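Local coordinates for protein Myo-inositol dehydrogenase (Corynebacterium glutamicum, PDB 3EUW) that probably oxidises myo-inositol with NAD+ as an inositol 2-dehydrogenase of the Gfo/Idh/MocA family, working as a tetramer, at residues A[50-55]-A[61-66]. Sequence-based numbering, arbitrary orientation.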
# COMPACT_ATOMS: atom_id res chain seq x y z
N GLY A 50 -7.99 40.27 14.32
CA GLY A 50 -8.12 41.70 14.08
C GLY A 50 -9.42 42.09 13.40
O GLY A 50 -9.40 42.60 12.28
N ALA A 51 -10.54 41.85 14.07
CA ALA A 51 -11.84 42.19 13.50
C ALA A 51 -12.84 42.54 14.59
O ALA A 51 -12.59 42.28 15.76
CB ALA A 51 -12.36 41.03 12.67
N GLU A 52 -13.96 43.12 14.19
CA GLU A 52 -15.01 43.49 15.13
C GLU A 52 -15.88 42.28 15.43
O GLU A 52 -15.87 41.29 14.70
CB GLU A 52 -15.89 44.61 14.55
CG GLU A 52 -15.26 46.00 14.57
CD GLU A 52 -16.23 47.06 14.08
OE1 GLU A 52 -17.32 47.20 14.67
OE2 GLU A 52 -15.90 47.77 13.10
N ALA A 53 -16.65 42.37 16.51
CA ALA A 53 -17.54 41.29 16.89
C ALA A 53 -18.90 41.87 17.26
O ALA A 53 -18.99 42.79 18.07
CB ALA A 53 -16.96 40.53 18.08
N VAL A 54 -19.95 41.35 16.63
CA VAL A 54 -21.31 41.80 16.91
C VAL A 54 -22.16 40.56 17.16
O VAL A 54 -21.76 39.44 16.81
CB VAL A 54 -21.90 42.58 15.72
CG1 VAL A 54 -21.00 43.77 15.40
CG2 VAL A 54 -22.06 41.67 14.51
N ALA A 55 -23.33 40.75 17.74
CA ALA A 55 -24.19 39.61 18.04
C ALA A 55 -25.34 39.43 17.06
O ALA A 55 -25.92 38.35 16.99
CB ALA A 55 -24.73 39.75 19.46
N PHE A 61 -25.03 43.90 8.47
CA PHE A 61 -25.58 44.58 7.31
C PHE A 61 -25.70 46.10 7.47
O PHE A 61 -26.16 46.80 6.57
CB PHE A 61 -26.93 43.96 6.95
CG PHE A 61 -26.81 42.56 6.42
CD1 PHE A 61 -26.14 42.31 5.23
CD2 PHE A 61 -27.33 41.49 7.13
CE1 PHE A 61 -25.98 41.01 4.75
CE2 PHE A 61 -27.18 40.18 6.66
CZ PHE A 61 -26.50 39.95 5.46
N ALA A 62 -25.28 46.60 8.63
CA ALA A 62 -25.30 48.02 8.87
C ALA A 62 -24.08 48.59 8.16
O ALA A 62 -24.04 49.77 7.84
CB ALA A 62 -25.22 48.32 10.37
N ARG A 63 -23.09 47.73 7.90
CA ARG A 63 -21.86 48.15 7.21
C ARG A 63 -22.15 48.32 5.73
O ARG A 63 -23.16 47.83 5.23
CB ARG A 63 -20.75 47.11 7.38
CG ARG A 63 -20.38 46.77 8.82
CD ARG A 63 -19.29 45.69 8.88
NE ARG A 63 -18.02 46.14 8.32
CZ ARG A 63 -17.02 46.65 9.04
NH1 ARG A 63 -17.14 46.76 10.35
NH2 ARG A 63 -15.91 47.05 8.44
N ASP A 64 -21.25 49.02 5.03
CA ASP A 64 -21.42 49.24 3.60
C ASP A 64 -20.17 48.84 2.83
O ASP A 64 -20.01 49.21 1.66
CB ASP A 64 -21.79 50.71 3.31
CG ASP A 64 -20.66 51.69 3.63
OD1 ASP A 64 -19.69 51.32 4.32
OD2 ASP A 64 -20.77 52.85 3.19
N ASP A 65 -19.30 48.08 3.48
CA ASP A 65 -18.04 47.64 2.88
C ASP A 65 -17.93 46.12 2.70
O ASP A 65 -16.87 45.63 2.31
CB ASP A 65 -16.87 48.10 3.75
CG ASP A 65 -16.89 47.43 5.12
OD1 ASP A 65 -17.98 47.06 5.58
OD2 ASP A 65 -15.82 47.29 5.74
N ILE A 66 -18.99 45.38 2.98
CA ILE A 66 -18.95 43.93 2.86
C ILE A 66 -18.93 43.43 1.42
O ILE A 66 -19.92 43.57 0.69
CB ILE A 66 -20.15 43.26 3.56
CG1 ILE A 66 -20.32 43.85 4.96
CG2 ILE A 66 -19.92 41.76 3.67
CD1 ILE A 66 -19.08 43.75 5.82
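Glu52 and Arg63 meet through a single salt bridge, Arg63 NH1 to Glu52 OE2 at 3.2 Å, and the 60 Å² buried between 50-55 and 61-66 comes from these two side chains. The bond is bent, with an N-H...O angle of 140°. Its two ends differ in geometry: OE2 lies in the guanidinium plane, at the edge, whereas NH1 reaches OE2 from above the carboxylate, whose plane is turned 68° from that of the guanidinium. The backbones stay well apart, Glu52 CA and Arg63 CA being 11.5 Å from each other, and Glu52 reaches over with CD anti to CA (chi2 -176°).

The tighter half of the network lies within 61-66. There Asp65 is gripped side-on, Arg63 NE to Asp65 OD1 at 2.9 Å and Arg63 NH2 to Asp65 OD2 at 2.7 Å, the latter nearly straight. Two bonds to one carboxylate should fix the rotation of the guanidinium and aim NH1 at Glu52. The Arg63 side chain also rests on Val32 and Val33 of strand 29-35. Looser is the side of exposed Glu52, held by the one longer bond, with no other side-chain pair of the two segments touching.

The bridge thus ties edge strand 52-54 to the loop entering strand 68-71, within the beta-alpha-beta crossover (52-54, 57-60, 68-71) that joins the halves of a Rossmann fold.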